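Local coordinates for type VI immunity protein Atu4351 (Agrobacterium fabrum, PDB 6ITW) that probably neutralises the toxic effector of a type VI secretion system effector-immunity pair, protecting the bacterium from its own or its siblings' toxin, at residues L153-L158 and Q169-K174; E26-R31 and N61-K66; T105-N108 and R113-C116. All blocks are in the same frame, centred on the assembly; numbering follows the deposited sequence. Where two conformers were deposited one is given.

The three contacts follow one another along the chain in the order 2, 3, 1, each closing before the next opens, and none touches another. Contact 2 ties helix 26-31 to the loop between strand 57-59 and helix 66-73, in the GAD-like domain. Contact 3 is a hairpin inside the mixed sheet, about 21 Å from contact 2 between centres; its centre is about 8 Å from the centre of the molecule, closer than the other two. Contact 1 joins helix 155-162 to the two-stranded sheet, its centre about 27 Å from that of contact 2 and 19 Å from that of contact 3. Contacts 2 and 3 thus brace the GAD-like part and the mixed sheet, while contact 1 packs the Tdi1 C-terminal region.

Contact 1 of 3, residues L153-L158 and Q169-K174; sequences LMFNRL and QIYSPK
Tyr171 lays one face of its ring beneath Leu158, whose CB stands 4.0 Å from the centroid of the Tyr171 ring and only 12° off the ring normal, a well-centred CH-pi contact. The two side chains run past each other in opposite directions, so that Leu158 CD1 reaches back to the root of the ring, 3.8 Å from Tyr171 CG. Phe155 comes in at the edge of the same tyrosine, its CE1 3.9 Å from Tyr171 CE2. One turn of helix thus meets the tyrosine both over a face and along its rim, without a hydrogen bond between the segments. Phe155 gets there because its CG lies anti to the backbone N (chi1 179°), which carries the phenyl group to the tyrosine edge and sets both CE1 and CD1 against Tyr171 CE2.

The polar end of the tyrosine is satisfied farther along, where its OH is hydrogen-bonded to the backbone oxygen of Gly163. On the helical side, Arg157 NH2 is 2.9 Å from Leu153 O in a nearly straight bond, and it also forms a salt bridge to Asp148. Asp145 OD1 accepts a hydrogen bond from Phe155 N at the start of the helix, while Tyr56 meets the Phe155 ring edge-to-face. The whole is a buried helix-on-strand packing, in which helix 155-162 rests on a residue of the antiparallel pair 169-173 and 188-192 in the Tdi1 C-terminal region.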
loop_
_atom_site.group_PDB
_atom_site.type_symbol
_atom_site.label_atom_id
_atom_site.label_comp_id
_atom_site.label_asym_id
_atom_site.label_seq_id
_atom_site.Cartn_x
_atom_site.Cartn_y
_atom_site.Cartn_z
ATOM N N LEU A 153 1.369 11.234 15.433
ATOM C CA LEU A 153 0.815 10.047 14.789
ATOM C C LEU A 153 -0.641 9.814 15.195
ATOM O O LEU A 153 -1.061 10.139 16.310
ATOM C CB LEU A 153 1.680 8.842 15.128
ATOM C CG LEU A 153 3.120 9.041 14.625
ATOM C CD1 LEU A 153 3.976 7.822 14.881
ATOM C CD2 LEU A 153 3.122 9.348 13.147
HETATM N N MSE A 154 -1.430 9.268 14.263
HETATM C CA MSE A 154 -2.872 9.132 14.501
HETATM C C MSE A 154 -3.393 7.706 14.776
HETATM O O MSE A 154 -4.513 7.564 15.294
HETATM C CB MSE A 154 -3.672 9.704 13.317
HETATM C CG MSE A 154 -3.530 11.182 13.112
HETATM SE SE MSE A 154 -4.869 11.844 11.831
HETATM C CE MSE A 154 -4.016 11.253 10.192
ATOM N N PHE A 155 -2.624 6.656 14.442
ATOM C CA PHE A 155 -3.209 5.309 14.464
ATOM C C PHE A 155 -3.767 4.936 15.842
ATOM O O PHE A 155 -4.929 4.527 15.954
ATOM C CB PHE A 155 -2.217 4.238 14.015
ATOM C CG PHE A 155 -2.813 2.843 14.058
ATOM C CD1 PHE A 155 -3.723 2.436 13.085
ATOM C CD2 PHE A 155 -2.512 1.964 15.094
ATOM C CE1 PHE A 155 -4.298 1.163 13.122
ATOM C CE2 PHE A 155 -3.086 0.690 15.136
ATOM C CZ PHE A 155 -3.973 0.288 14.151
ATOM N N ASN A 156 -2.956 5.057 16.901
ATOM C CA ASN A 156 -3.391 4.587 18.222
ATOM C C ASN A 156 -4.669 5.278 18.681
ATOM O O ASN A 156 -5.609 4.621 19.147
ATOM C CB ASN A 156 -2.281 4.790 19.245
ATOM C CG ASN A 156 -1.129 3.836 19.027
ATOM O OD1 ASN A 156 -1.261 2.842 18.314
ATOM N ND2 ASN A 156 0.012 4.142 19.619
ATOM N N ARG A 157 -4.740 6.602 18.532
ATOM C CA ARG A 157 -5.969 7.297 18.903
ATOM C C ARG A 157 -7.140 6.851 18.035
ATOM O O ARG A 157 -8.271 6.721 18.525
ATOM C CB ARG A 157 -5.767 8.810 18.816
ATOM C CG ARG A 157 -4.804 9.374 19.862
ATOM C CD ARG A 157 -4.608 10.884 19.674
ATOM N NE ARG A 157 -3.657 11.154 18.603
ATOM C CZ ARG A 157 -3.655 12.252 17.852
ATOM N NH1 ARG A 157 -4.567 13.198 18.037
ATOM N NH2 ARG A 157 -2.749 12.393 16.895
ATOM N N LEU A 158 -6.898 6.599 16.742
ATOM C CA LEU A 158 -8.007 6.188 15.887
ATOM C C LEU A 158 -8.469 4.773 16.229
ATOM O O LEU A 158 -9.674 4.498 16.256
ATOM C CB LEU A 158 -7.610 6.302 14.418
ATOM C CG LEU A 158 -7.406 7.722 13.881
ATOM C CD1 LEU A 158 -7.056 7.623 12.415
ATOM C CD2 LEU A 158 -8.642 8.654 14.105
ATOM N N GLN A 169 -11.589 -2.104 5.047
ATOM C CA GLN A 169 -11.770 -0.701 5.410
ATOM C C GLN A 169 -10.440 -0.017 5.706
ATOM O O GLN A 169 -9.431 -0.674 5.970
ATOM C CB GLN A 169 -12.631 -0.535 6.651
ATOM C CG GLN A 169 -14.010 -1.091 6.569
ATOM C CD GLN A 169 -14.690 -0.930 7.907
ATOM O OE1 GLN A 169 -14.084 -1.201 8.960
ATOM N NE2 GLN A 169 -15.929 -0.443 7.886
ATOM N N ILE A 170 -10.468 1.326 5.692
ATOM C CA ILE A 170 -9.349 2.176 6.104
ATOM C C ILE A 170 -9.913 3.364 6.881
ATOM O O ILE A 170 -11.110 3.648 6.840
ATOM C CB ILE A 170 -8.506 2.695 4.910
ATOM C CG1 ILE A 170 -9.390 3.468 3.927
ATOM C CG2 ILE A 170 -7.790 1.560 4.180
ATOM C CD1 ILE A 170 -8.598 4.199 2.801
ATOM N N TYR A 171 -9.030 4.072 7.592
ATOM C CA TYR A 171 -9.360 5.385 8.147
ATOM C C TYR A 171 -9.127 6.443 7.076
ATOM O O TYR A 171 -8.059 6.484 6.458
ATOM C CB TYR A 171 -8.517 5.717 9.378
ATOM C CG TYR A 171 -8.598 4.688 10.487
ATOM C CD1 TYR A 171 -9.825 4.326 11.039
ATOM C CD2 TYR A 171 -7.443 4.085 10.989
ATOM C CE1 TYR A 171 -9.899 3.390 12.065
ATOM C CE2 TYR A 171 -7.504 3.143 12.028
ATOM C CZ TYR A 171 -8.739 2.806 12.557
ATOM O OH TYR A 171 -8.811 1.878 13.569
ATOM N N SER A 172 -10.120 7.296 6.870
ATOM C CA SER A 172 -10.136 8.262 5.793
ATOM C C SER A 172 -10.713 9.574 6.308
ATOM O O SER A 172 -11.625 9.569 7.146
ATOM C CB SER A 172 -10.989 7.740 4.623
ATOM O OG SER A 172 -10.964 8.621 3.501
ATOM N N PRO A 173 -10.225 10.708 5.816
ATOM C CA PRO A 173 -10.796 11.980 6.267
ATOM C C PRO A 173 -12.200 12.156 5.711
ATOM O O PRO A 173 -12.480 11.843 4.551
ATOM C CB PRO A 173 -9.818 13.038 5.728
ATOM C CG PRO A 173 -9.130 12.379 4.572
ATOM C CD PRO A 173 -9.168 10.884 4.802
ATOM N N LYS A 174 -13.098 12.610 6.585
ATOM C CA LYS A 174 -14.462 12.908 6.175
ATOM C C LYS A 174 -14.479 14.053 5.168
ATOM O O LYS A 174 -15.024 13.919 4.070
ATOM C CB LYS A 174 -15.300 13.256 7.412
ATOM C CG LYS A 174 -16.747 13.644 7.101
ATOM C CD LYS A 174 -17.234 14.792 7.991
ATOM C CE LYS A 174 -18.642 14.558 8.552
ATOM N NZ LYS A 174 -19.625 14.170 7.496
#

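Contact 2 of 3, residues E26-R31 and N61-K66; sequences EADIAR and NPEKYK
Asn61 and Glu63 both carry CG opposite the backbone N, at chi1 -170° and -167°, and this sends the amide and the carboxylate across to helix 26-31, where Asp28 and Arg31 meet them. Asn61 ND2 donates to Asp28 OD2 over 2.9 Å, the amide and carboxylate planes standing at right angles; the oxygen is met on its anti side, out of the carboxylate plane. The other end of the amide works within its own loop, for Asn61 OD1 accepts from Glu63 N at 2.9 Å. That bond makes an Asx turn, and through it one side chain both shapes the loop leading to helix 66-73 and grips helix 26-31, joining the two within the GAD-like domain.

Asp28, Arg31, Glu63 and Lys66 form a salt-bridge network beside this amide. Glu63 bends at chi2 and brings OE2 over one face of the Arg31 guanidinium, toward its rim. Its OE1 lies against the Arg31 CD methylene at 3.1 Å. Arg31 NE, 3.9 Å from Glu63 OE1, points no N-H at this oxygen, which sits well off the guanidinium plane: the pairing is long and purely electrostatic. Asp28 takes the edge instead, its OD1 bonded weakly to Arg31 NH1. Lys66 NZ reaches Glu63 OE2 at 3.2 Å from above the carboxylate plane, and the two cations probably offset the nearby Asp28 carboxylate. Glu63 OE1 also has a weak hydrogen bond with Tyr32 OH.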
loop_
_atom_site.group_PDB
_atom_site.type_symbol
_atom_site.label_atom_id
_atom_site.label_comp_id
_atom_site.label_asym_id
_atom_site.label_seq_id
_atom_site.Cartn_x
_atom_site.Cartn_y
_atom_site.Cartn_z
ATOM N N GLU A 26 -7.362 -20.298 -5.900
ATOM C CA GLU A 26 -6.270 -20.766 -6.753
ATOM C C GLU A 26 -6.322 -20.127 -8.136
ATOM O O GLU A 26 -5.277 -19.809 -8.716
ATOM C CB GLU A 26 -6.288 -22.288 -6.855
ATOM C CG GLU A 26 -5.643 -22.948 -5.651
ATOM C CD GLU A 26 -4.184 -22.549 -5.492
ATOM O OE1 GLU A 26 -3.556 -22.130 -6.495
ATOM O OE2 GLU A 26 -3.659 -22.652 -4.364
ATOM N N ALA A 27 -7.525 -19.910 -8.676
ATOM C CA ALA A 27 -7.620 -19.209 -9.953
ATOM C C ALA A 27 -6.959 -17.836 -9.864
ATOM O O ALA A 27 -6.132 -17.477 -10.713
ATOM C CB ALA A 27 -9.086 -19.087 -10.385
ATOM N N ASP A 28 -7.287 -17.070 -8.814
ATOM C CA ASP A 28 -6.641 -15.776 -8.597
ATOM C C ASP A 28 -5.121 -15.914 -8.467
ATOM O O ASP A 28 -4.368 -15.152 -9.084
ATOM C CB ASP A 28 -7.248 -15.094 -7.367
ATOM C CG ASP A 28 -8.576 -14.413 -7.679
ATOM O OD1 ASP A 28 -8.948 -14.366 -8.874
ATOM O OD2 ASP A 28 -9.253 -13.933 -6.739
ATOM N N ILE A 29 -4.645 -16.894 -7.687
ATOM C CA ILE A 29 -3.199 -17.065 -7.536
ATOM C C ILE A 29 -2.566 -17.503 -8.855
ATOM O O ILE A 29 -1.404 -17.173 -9.141
ATOM C CB ILE A 29 -2.881 -18.064 -6.402
ATOM C CG1 ILE A 29 -3.417 -17.568 -5.057
ATOM C CG2 ILE A 29 -1.364 -18.321 -6.276
ATOM C CD1 ILE A 29 -3.069 -18.500 -3.901
ATOM N N ALA A 30 -3.306 -18.255 -9.678
ATOM C CA ALA A 30 -2.757 -18.693 -10.957
ATOM C C ALA A 30 -2.521 -17.501 -11.869
ATOM O O ALA A 30 -1.488 -17.412 -12.545
ATOM C CB ALA A 30 -3.697 -19.703 -11.617
ATOM N N ARG A 31 -3.460 -16.556 -11.860
ATOM C CA ARG A 31 -3.342 -15.314 -12.610
ATOM C C ARG A 31 -2.012 -14.581 -12.387
ATOM O O ARG A 31 -1.581 -13.824 -13.262
ATOM C CB ARG A 31 -4.536 -14.437 -12.234
ATOM C CG ARG A 31 -4.648 -13.127 -12.961
ATOM C CD ARG A 31 -5.981 -12.443 -12.646
ATOM N NE ARG A 31 -7.133 -13.128 -13.232
ATOM C CZ ARG A 31 -8.041 -13.805 -12.534
ATOM N NH1 ARG A 31 -7.934 -13.885 -11.216
ATOM N NH2 ARG A 31 -9.063 -14.398 -13.151
ATOM N N ASN A 61 -6.589 -8.814 -1.895
ATOM C CA ASN A 61 -6.528 -9.515 -3.166
ATOM C C ASN A 61 -6.220 -8.530 -4.288
ATOM O O ASN A 61 -7.040 -7.649 -4.560
ATOM C CB ASN A 61 -7.852 -10.242 -3.412
ATOM C CG ASN A 61 -7.794 -11.185 -4.600
ATOM O OD1 ASN A 61 -7.180 -10.875 -5.635
ATOM N ND2 ASN A 61 -8.426 -12.355 -4.453
ATOM N N PRO A 62 -5.064 -8.645 -4.966
ATOM C CA PRO A 62 -4.729 -7.676 -6.034
ATOM C C PRO A 62 -5.799 -7.553 -7.090
ATOM O O PRO A 62 -5.989 -6.474 -7.664
ATOM C CB PRO A 62 -3.439 -8.234 -6.653
ATOM C CG PRO A 62 -2.981 -9.319 -5.747
ATOM C CD PRO A 62 -4.129 -9.776 -4.929
ATOM N N GLU A 63 -6.488 -8.656 -7.378
ATOM C CA GLU A 63 -7.553 -8.620 -8.365
ATOM C C GLU A 63 -8.662 -7.653 -7.949
ATOM O O GLU A 63 -9.206 -6.934 -8.792
ATOM C CB GLU A 63 -8.092 -10.036 -8.585
ATOM C CG GLU A 63 -8.990 -10.171 -9.813
ATOM C CD GLU A 63 -8.245 -9.949 -11.138
ATOM O OE1 GLU A 63 -6.987 -9.883 -11.156
ATOM O OE2 GLU A 63 -8.933 -9.844 -12.173
ATOM N N LYS A 64 -8.974 -7.583 -6.648
ATOM C CA LYS A 64 -10.092 -6.764 -6.179
ATOM C C LYS A 64 -9.769 -5.273 -6.175
ATOM O O LYS A 64 -10.693 -4.454 -6.249
ATOM C CB LYS A 64 -10.533 -7.231 -4.781
ATOM C CG LYS A 64 -11.256 -8.594 -4.839
ATOM C CD LYS A 64 -11.441 -9.287 -3.481
ATOM C CE LYS A 64 -12.381 -8.521 -2.555
ATOM N NZ LYS A 64 -12.904 -9.393 -1.445
ATOM N N TYR A 65 -8.489 -4.906 -6.128
ATOM C CA TYR A 65 -8.070 -3.508 -6.053
ATOM C C TYR A 65 -7.319 -3.021 -7.293
ATOM O O TYR A 65 -6.698 -1.952 -7.238
ATOM C CB TYR A 65 -7.210 -3.293 -4.798
ATOM C CG TYR A 65 -8.015 -3.454 -3.518
ATOM C CD1 TYR A 65 -8.289 -4.722 -2.997
ATOM C CD2 TYR A 65 -8.535 -2.347 -2.850
ATOM C CE1 TYR A 65 -9.039 -4.887 -1.835
ATOM C CE2 TYR A 65 -9.295 -2.499 -1.684
ATOM C CZ TYR A 65 -9.539 -3.776 -1.185
ATOM O OH TYR A 65 -10.264 -3.946 -0.032
ATOM N N LYS A 66 -7.375 -3.746 -8.419
ATOM C CA LYS A 66 -6.582 -3.352 -9.592
ATOM C C LYS A 66 -7.077 -2.044 -10.212
ATOM O O LYS A 66 -6.282 -1.296 -10.800
ATOM C CB LYS A 66 -6.585 -4.468 -10.644
ATOM C CG LYS A 66 -7.977 -4.780 -11.196
ATOM C CD LYS A 66 -8.070 -6.175 -11.827
ATOM C CE LYS A 66 -7.502 -6.227 -13.231
ATOM N NZ LYS A 66 -8.188 -7.290 -14.038
#

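Contact 3 of 3, residues T105-N108 and R113-C116; sequences TEIN and RVTC
Thr115 OG1 presses against the root of the Glu106 side chain on one face of the hairpin, 3.2 Å from Glu106 CB. The threonine hydroxyl sits between its own backbone N and carbonyl carbon (chi1 48°), which turns it toward that methylene. Asn108 and Arg113 share this face, and they meet through their CB atoms at 4.2 Å before the longer ends diverge. The amide oxygen of Asn108 is engaged by Leu111 N, within the turn that joins the strands.

The reverse face is largely apolar. Thr105 CG2 lies 4.0 Å from Val114 CG1, while Ile107 CG2 is more loosely set, 4.5 Å from Val114 CG2. Beneath the side chains the backbones are laced in antiparallel fashion, at 170° between strand directions. Glu106 and Thr115 form a hydrogen-bonded pair with links of 3.1 Å from Glu106 N to Thr115 O and 3.0 Å from Thr115 N to Glu106 O. Asn108 and Arg113 form another, and between them Ile107 and Val114 make a non-hydrogen-bonded pair.

This hairpin is part of the mixed sheet: strand 94-99 flanks residues 105-108 with antiparallel pairing, and strand 207-209 runs parallel alongside 113-116. Helix 66-73 packs on the Ile107 and Val114 face, through Ala72 and Leu73.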
loop_
_atom_site.group_PDB
_atom_site.type_symbol
_atom_site.label_atom_id
_atom_site.label_comp_id
_atom_site.label_asym_id
_atom_site.label_seq_id
_atom_site.Cartn_x
_atom_site.Cartn_y
_atom_site.Cartn_z
ATOM N N THR A 105 6.698 -1.220 -4.441
ATOM C CA THR A 105 6.171 0.104 -4.739
ATOM C C THR A 105 5.213 0.499 -3.622
ATOM O O THR A 105 4.527 -0.365 -3.063
ATOM C CB THR A 105 5.438 0.092 -6.107
ATOM O OG1 THR A 105 6.324 -0.394 -7.134
ATOM C CG2 THR A 105 4.924 1.483 -6.484
ATOM N N GLU A 106 5.173 1.786 -3.274
ATOM C CA GLU A 106 4.232 2.299 -2.282
ATOM C C GLU A 106 3.379 3.385 -2.928
ATOM O O GLU A 106 3.908 4.304 -3.559
ATOM C CB GLU A 106 4.953 2.841 -1.032
ATOM C CG GLU A 106 5.823 1.808 -0.255
ATOM C CD GLU A 106 6.493 2.389 1.015
ATOM O OE1 GLU A 106 6.054 3.457 1.495
ATOM O OE2 GLU A 106 7.460 1.780 1.535
ATOM N N ILE A 107 2.065 3.278 -2.773
ATOM C CA ILE A 107 1.119 4.236 -3.333
ATOM C C ILE A 107 0.406 4.889 -2.155
ATOM O O ILE A 107 -0.493 4.292 -1.547
ATOM C CB ILE A 107 0.123 3.581 -4.296
ATOM C CG1 ILE A 107 0.855 2.817 -5.407
ATOM C CG2 ILE A 107 -0.759 4.629 -4.912
ATOM C CD1 ILE A 107 -0.108 2.190 -6.451
ATOM N N ASN A 108 0.810 6.116 -1.824
ATOM C CA ASN A 108 0.258 6.841 -0.684
ATOM C C ASN A 108 -1.003 7.557 -1.156
ATOM O O ASN A 108 -0.939 8.642 -1.746
ATOM C CB ASN A 108 1.296 7.800 -0.113
ATOM C CG ASN A 108 0.818 8.496 1.142
ATOM O OD1 ASN A 108 -0.380 8.744 1.313
ATOM N ND2 ASN A 108 1.752 8.826 2.032
ATOM N N ARG A 113 1.130 10.427 -3.277
ATOM C CA ARG A 113 2.540 10.222 -3.552
ATOM C C ARG A 113 2.794 8.764 -3.937
ATOM O O ARG A 113 2.052 7.857 -3.552
ATOM C CB ARG A 113 3.402 10.634 -2.341
ATOM C CG ARG A 113 3.148 12.073 -1.912
ATOM C CD ARG A 113 3.951 12.501 -0.685
ATOM N NE ARG A 113 3.420 13.779 -0.223
ATOM C CZ ARG A 113 3.712 14.397 0.923
ATOM N NH1 ARG A 113 4.570 13.885 1.806
ATOM N NH2 ARG A 113 3.118 15.558 1.179
ATOM N N VAL A 114 3.829 8.548 -4.743
ATOM C CA VAL A 114 4.278 7.216 -5.117
ATOM C C VAL A 114 5.775 7.145 -4.861
ATOM O O VAL A 114 6.498 8.117 -5.096
ATOM C CB VAL A 114 3.961 6.877 -6.592
ATOM C CG1 VAL A 114 4.466 5.469 -6.948
ATOM C CG2 VAL A 114 2.469 6.980 -6.880
ATOM N N THR A 115 6.240 5.995 -4.383
ATOM C CA THR A 115 7.657 5.807 -4.097
ATOM C C THR A 115 8.158 4.458 -4.601
ATOM O O THR A 115 7.510 3.429 -4.403
ATOM C CB THR A 115 7.948 5.919 -2.589
ATOM O OG1 THR A 115 7.016 5.113 -1.858
ATOM C CG2 THR A 115 7.830 7.364 -2.130
ATOM N N CYS A 116 9.316 4.470 -5.255
ATOM C CA CYS A 116 9.911 3.250 -5.788
ATOM C C CYS A 116 11.431 3.288 -5.664
ATOM O O CYS A 116 12.086 4.172 -6.216
ATOM C CB CYS A 116 9.507 3.049 -7.250
ATOM S SG CYS A 116 9.495 1.323 -7.790
#